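Glycosyltransferase (Streptomyces halstedii, PDB 3WAD) belongs to the GT-B glycosyltransferases related to the erythromycin biosynthesis protein CIII, built from two domains that each carry a parallel beta sheet. Local coordinates at residues 320-330 with 345-353. Sequence-based numbering, arbitrary orientation.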
ATOM      1  N   HIS B 320     -20.449  14.568  -8.345  1.00 26.46           N
ATOM      2  CA  HIS B 320     -21.649  14.430  -7.515  1.00 27.68           C
ATOM      3  C   HIS B 320     -21.469  14.687  -6.020  1.00 26.37           C
ATOM      4  O   HIS B 320     -22.443  14.488  -5.226  1.00 27.05           O
ATOM      5  CB  HIS B 320     -22.302  13.103  -7.736  1.00 27.35           C
ATOM      6  CG  HIS B 320     -21.636  11.999  -7.003  1.00 34.72           C
ATOM      7  ND1 HIS B 320     -20.481  11.392  -7.461  1.00 40.95           N
ATOM      8  CD2 HIS B 320     -21.949  11.391  -5.823  1.00 41.20           C
ATOM      9  CE1 HIS B 320     -20.128  10.440  -6.607  1.00 45.78           C
ATOM     10  NE2 HIS B 320     -21.002  10.419  -5.606  1.00 45.60           N
ATOM     11  N   GLY B 321     -20.275  15.169  -5.638  1.00 24.63           N
ATOM     12  CA  GLY B 321     -20.040  15.635  -4.268  1.00 25.26           C
ATOM     13  C   GLY B 321     -19.649  14.574  -3.218  1.00 25.62           C
ATOM     14  O   GLY B 321     -19.696  14.855  -2.007  1.00 25.83           O
ATOM     15  N   GLY B 322     -19.327  13.351  -3.682  1.00 24.66           N
ATOM     16  CA  GLY B 322     -18.902  12.247  -2.786  1.00 23.42           C
ATOM     17  C   GLY B 322     -17.519  12.538  -2.168  1.00 22.58           C
ATOM     18  O   GLY B 322     -16.750  13.371  -2.671  1.00 22.36           O
ATOM     19  N   GLY B 323     -17.192  11.836  -1.091  1.00 22.28           N
ATOM     20  CA  GLY B 323     -15.984  12.149  -0.298  1.00 22.91           C
ATOM     21  C   GLY B 323     -14.685  11.950  -0.990  1.00 24.20           C
ATOM     22  O   GLY B 323     -13.740  12.734  -0.788  1.00 23.88           O
ATOM     23  N   GLY B 324     -14.575  10.880  -1.795  1.00 25.55           N
ATOM     24  CA  GLY B 324     -13.264  10.571  -2.427  1.00 24.42           C
ATOM     25  C   GLY B 324     -12.914  11.685  -3.375  1.00 25.03           C
ATOM     26  O   GLY B 324     -11.783  12.193  -3.392  1.00 25.39           O
ATOM     27  N   THR B 325     -13.892  12.065  -4.202  1.00 24.88           N
ATOM     28  CA  THR B 325     -13.638  13.085  -5.212  1.00 24.49           C
ATOM     29  C   THR B 325     -13.478  14.471  -4.644  1.00 23.02           C
ATOM     30  O   THR B 325     -12.588  15.182  -5.074  1.00 23.21           O
ATOM     31  CB  THR B 325     -14.704  13.098  -6.306  1.00 25.69           C
ATOM     32  OG1 THR B 325     -14.687  11.812  -6.945  1.00 30.16           O
ATOM     33  CG2 THR B 325     -14.440  14.145  -7.331  1.00 23.95           C
ATOM     34  N   ARG B 326     -14.293  14.824  -3.673  1.00 21.73           N
ATOM     35  CA  ARG B 326     -14.133  16.130  -3.059  1.00 23.02           C
ATOM     36  C   ARG B 326     -12.843  16.245  -2.224  1.00 23.80           C
ATOM     37  O   ARG B 326     -12.267  17.320  -2.120  1.00 24.25           O
ATOM     38  CB  ARG B 326     -15.360  16.530  -2.244  1.00 22.14           C
ATOM     39  CG  ARG B 326     -15.487  15.821  -0.939  1.00 19.70           C
ATOM     40  CD  ARG B 326     -16.873  16.011  -0.365  1.00 22.34           C
ATOM     41  NE  ARG B 326     -16.888  15.366   0.957  1.00 23.45           N
ATOM     42  CZ  ARG B 326     -17.927  14.725   1.467  1.00 22.92           C
ATOM     43  NH1 ARG B 326     -19.078  14.640   0.776  1.00 21.88           N
ATOM     44  NH2 ARG B 326     -17.836  14.165   2.682  1.00 20.51           N
ATOM     45  N   THR B 327     -12.369  15.144  -1.649  1.00 24.27           N
ATOM     46  CA  THR B 327     -11.107  15.211  -0.928  1.00 22.47           C
ATOM     47  C   THR B 327      -9.989  15.437  -1.904  1.00 22.58           C
ATOM     48  O   THR B 327      -9.046  16.139  -1.573  1.00 21.31           O
ATOM     49  CB  THR B 327     -10.835  13.971  -0.038  1.00 22.44           C
ATOM     50  OG1 THR B 327     -11.920  13.799   0.848  1.00 22.51           O
ATOM     51  CG2 THR B 327      -9.642  14.159   0.825  1.00 18.54           C
ATOM     52  N   ASN B 328     -10.073  14.886  -3.125  1.00 22.16           N
ATOM     53  CA  ASN B 328      -9.091  15.194  -4.153  1.00 22.11           C
ATOM     54  C   ASN B 328      -9.147  16.694  -4.581  1.00 23.82           C
ATOM     55  O   ASN B 328      -8.082  17.358  -4.748  1.00 23.07           O
ATOM     56  CB  ASN B 328      -9.320  14.296  -5.388  1.00 21.76           C
ATOM     57  CG  ASN B 328      -8.662  12.963  -5.275  1.00 21.35           C
ATOM     58  OD1 ASN B 328      -7.481  12.836  -5.499  1.00 22.87           O
ATOM     59  ND2 ASN B 328      -9.436  11.944  -4.937  1.00 18.75           N
ATOM     60  N   ALA B 329     -10.356  17.265  -4.665  1.00 23.66           N
ATOM     61  CA  ALA B 329     -10.439  18.695  -5.060  1.00 25.41           C
ATOM     62  C   ALA B 329      -9.882  19.556  -3.905  1.00 26.34           C
ATOM     63  O   ALA B 329      -9.283  20.622  -4.157  1.00 25.64           O
ATOM     64  CB  ALA B 329     -11.867  19.124  -5.331  1.00 23.76           C
ATOM     65  N   ILE B 330     -10.120  19.106  -2.669  1.00 26.42           N
ATOM     66  CA  ILE B 330      -9.523  19.800  -1.492  1.00 26.85           C
ATOM     67  C   ILE B 330      -8.002  19.770  -1.573  1.00 27.86           C
ATOM     68  O   ILE B 330      -7.340  20.829  -1.476  1.00 28.53           O
ATOM     69  CB  ILE B 330      -9.966  19.200  -0.174  1.00 26.59           C
ATOM     70  CG1 ILE B 330     -11.441  19.489   0.049  1.00 23.06           C
ATOM     71  CG2 ILE B 330      -9.139  19.804   1.046  1.00 28.63           C
ATOM     72  CD1 ILE B 330     -11.850  19.108   1.371  1.00 22.68           C
ATOM     73  N   ASP B 345     -23.962  12.554   2.424  1.00 25.68           N
ATOM     74  CA  ASP B 345     -23.777  13.918   2.947  1.00 25.81           C
ATOM     75  C   ASP B 345     -23.520  14.914   1.845  1.00 25.69           C
ATOM     76  O   ASP B 345     -23.096  16.043   2.127  1.00 26.40           O
ATOM     77  CB  ASP B 345     -22.558  13.981   3.892  1.00 25.33           C
ATOM     78  CG  ASP B 345     -21.278  13.509   3.210  1.00 25.78           C
ATOM     79  OD1 ASP B 345     -20.213  13.431   3.876  1.00 20.54           O
ATOM     80  OD2 ASP B 345     -21.346  13.240   1.981  1.00 23.14           O
ATOM     81  N   GLU B 346     -23.741  14.515   0.596  1.00 25.00           N
ATOM     82  CA  GLU B 346     -23.269  15.322  -0.499  1.00 25.80           C
ATOM     83  C   GLU B 346     -23.958  16.691  -0.555  1.00 25.42           C
ATOM     84  O   GLU B 346     -23.312  17.694  -0.906  1.00 26.70           O
ATOM     85  CB  GLU B 346     -23.460  14.584  -1.837  1.00 27.33           C
ATOM     86  CG  GLU B 346     -22.774  13.275  -1.907  1.00 26.97           C
ATOM     87  CD  GLU B 346     -23.737  12.157  -1.586  1.00 28.90           C
ATOM     88  OE1 GLU B 346     -24.502  12.193  -0.594  1.00 28.03           O
ATOM     89  OE2 GLU B 346     -23.766  11.229  -2.390  1.00 32.32           O
ATOM     90  N   GLY B 347     -25.242  16.750  -0.234  1.00 24.61           N
ATOM     91  CA  GLY B 347     -26.034  18.006  -0.310  1.00 25.41           C
ATOM     92  C   GLY B 347     -25.475  19.024   0.683  1.00 26.16           C
ATOM     93  O   GLY B 347     -25.189  20.183   0.365  1.00 28.56           O
ATOM     94  N   TYR B 348     -25.240  18.541   1.886  1.00 26.63           N
ATOM     95  CA  TYR B 348     -24.897  19.376   3.002  1.00 27.11           C
ATOM     96  C   TYR B 348     -23.462  19.854   2.863  1.00 26.13           C
ATOM     97  O   TYR B 348     -23.183  21.028   3.074  1.00 27.14           O
ATOM     98  CB  TYR B 348     -25.122  18.618   4.304  1.00 27.73           C
ATOM     99  CG  TYR B 348     -24.684  19.422   5.515  1.00 31.38           C
ATOM    100  CD1 TYR B 348     -25.628  20.032   6.308  1.00 33.10           C
ATOM    101  CD2 TYR B 348     -23.323  19.550   5.853  1.00 31.26           C
ATOM    102  CE1 TYR B 348     -25.261  20.718   7.427  1.00 32.99           C
ATOM    103  CE2 TYR B 348     -22.936  20.230   6.964  1.00 32.83           C
ATOM    104  CZ  TYR B 348     -23.918  20.838   7.729  1.00 31.86           C
ATOM    105  OH  TYR B 348     -23.590  21.508   8.843  1.00 30.00           O
ATOM    106  N   VAL B 349     -22.558  18.965   2.459  1.00 24.85           N
ATOM    107  CA  VAL B 349     -21.171  19.369   2.219  1.00 23.92           C
ATOM    108  C   VAL B 349     -21.093  20.299   0.996  1.00 25.84           C
ATOM    109  O   VAL B 349     -20.299  21.242   0.979  1.00 24.65           O
ATOM    110  CB  VAL B 349     -20.305  18.165   2.012  1.00 24.44           C
ATOM    111  CG1 VAL B 349     -18.896  18.567   1.463  1.00 23.26           C
ATOM    112  CG2 VAL B 349     -20.185  17.376   3.364  1.00 21.53           C
ATOM    113  N   ALA B 350     -21.934  20.052  -0.022  1.00 24.33           N
ATOM    114  CA  ALA B 350     -21.920  20.945  -1.192  1.00 26.07           C
ATOM    115  C   ALA B 350     -22.160  22.422  -0.777  1.00 27.58           C
ATOM    116  O   ALA B 350     -21.449  23.327  -1.217  1.00 26.88           O
ATOM    117  CB  ALA B 350     -22.909  20.519  -2.264  1.00 24.88           C
ATOM    118  N   GLU B 351     -23.105  22.630   0.136  1.00 29.96           N
ATOM    119  CA  GLU B 351     -23.442  24.000   0.566  1.00 32.30           C
ATOM    120  C   GLU B 351     -22.322  24.606   1.348  1.00 32.03           C
ATOM    121  O   GLU B 351     -22.054  25.787   1.179  1.00 32.46           O
ATOM    122  CB  GLU B 351     -24.683  23.958   1.407  1.00 32.03           C
ATOM    123  CG  GLU B 351     -25.564  25.141   1.323  1.00 41.44           C
ATOM    124  CD  GLU B 351     -26.949  24.645   1.719  1.00 52.81           C
ATOM    125  OE1 GLU B 351     -27.152  23.411   1.477  1.00 54.61           O
ATOM    126  OE2 GLU B 351     -27.781  25.410   2.297  1.00 56.00           O
ATOM    127  N   ARG B 352     -21.630  23.796   2.174  1.00 31.19           N
ATOM    128  CA  ARG B 352     -20.438  24.274   2.898  1.00 31.87           C
ATOM    129  C   ARG B 352     -19.349  24.824   1.952  1.00 31.75           C
ATOM    130  O   ARG B 352     -18.822  25.889   2.171  1.00 32.04           O
ATOM    131  CB  ARG B 352     -19.914  23.182   3.848  1.00 32.61           C
ATOM    132  CG  ARG B 352     -20.282  23.413   5.349  1.00 37.81           C
ATOM    133  CD  ARG B 352     -21.703  23.090   5.676  1.00 45.42           C
ATOM    134  NE  ARG B 352     -22.633  24.215   5.440  1.00 47.98           N
ATOM    135  CZ  ARG B 352     -23.938  24.066   5.218  1.00 47.54           C
ATOM    136  NH1 ARG B 352     -24.478  22.865   5.222  1.00 48.51           N
ATOM    137  NH2 ARG B 352     -24.710  25.118   5.009  1.00 48.68           N
ATOM    138  N   PHE B 353     -19.045  24.106   0.872  1.00 31.61           N
ATOM    139  CA  PHE B 353     -18.079  24.568  -0.108  1.00 31.42           C
ATOM    140  C   PHE B 353     -18.586  25.842  -0.809  1.00 31.96           C
ATOM    141  O   PHE B 353     -17.801  26.763  -1.055  1.00 29.85           O
ATOM    142  CB  PHE B 353     -17.872  23.520  -1.193  1.00 30.73           C
ATOM    143  CG  PHE B 353     -16.929  22.386  -0.823  1.00 28.98           C
ATOM    144  CD1 PHE B 353     -17.408  21.072  -0.770  1.00 29.65           C
ATOM    145  CD2 PHE B 353     -15.570  22.625  -0.617  1.00 30.23           C
ATOM    146  CE1 PHE B 353     -16.562  20.012  -0.444  1.00 30.37           C
ATOM    147  CE2 PHE B 353     -14.663  21.553  -0.285  1.00 31.95           C
ATOM    148  CZ  PHE B 353     -15.160  20.260  -0.212  1.00 30.58           C
TER
HETATM  149  O   HOH W   1     -20.423  17.562  -1.722  1.00 23.46           O
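Arg326 reaches from helix 323-330 to Asp345, the residue just before helix 346-353, and grips its carboxylate end-on in a salt bridge. NH2 donates to Asp345 OD1 at 2.8 Å, on the syn side but tilted 32° out of the carboxylate plane, while NH1 meets Asp345 OD2 from above that plane, almost straight (178°). An extended chain from CG to NE gives arginine the necessary length, and NH1 also bonds Gly321 O, 2.9 Å away. Over opposite guanidinium faces, each toward the rim, glycine lets Gly323 CA come close and a Val349 methyl, CG2, offers apolar surface. Further along the helices, Ile330 CG1 touches the Phe353 ring edge at CZ (3.8 Å). The backbones pack closely at Gly321, where positive phi and nearby Glu346 CB both suit glycine; Glu346 CG lies 3.5 Å from Gly321 O, and a water bridges Gly321 O and Glu346 O. Looser is the rim, where partly exposed His320 brings CD2 within 3.9 Å of Glu346 OE2; OE1 accepts from Trp344 N. Asp345 OD1 also accepts from Leu154 N. The axes of helix segments 323-330 and 346-353 approach to 12.0 Å at 15°, against strand 336-338, with helix 384-397 touching Ile330 and Phe353.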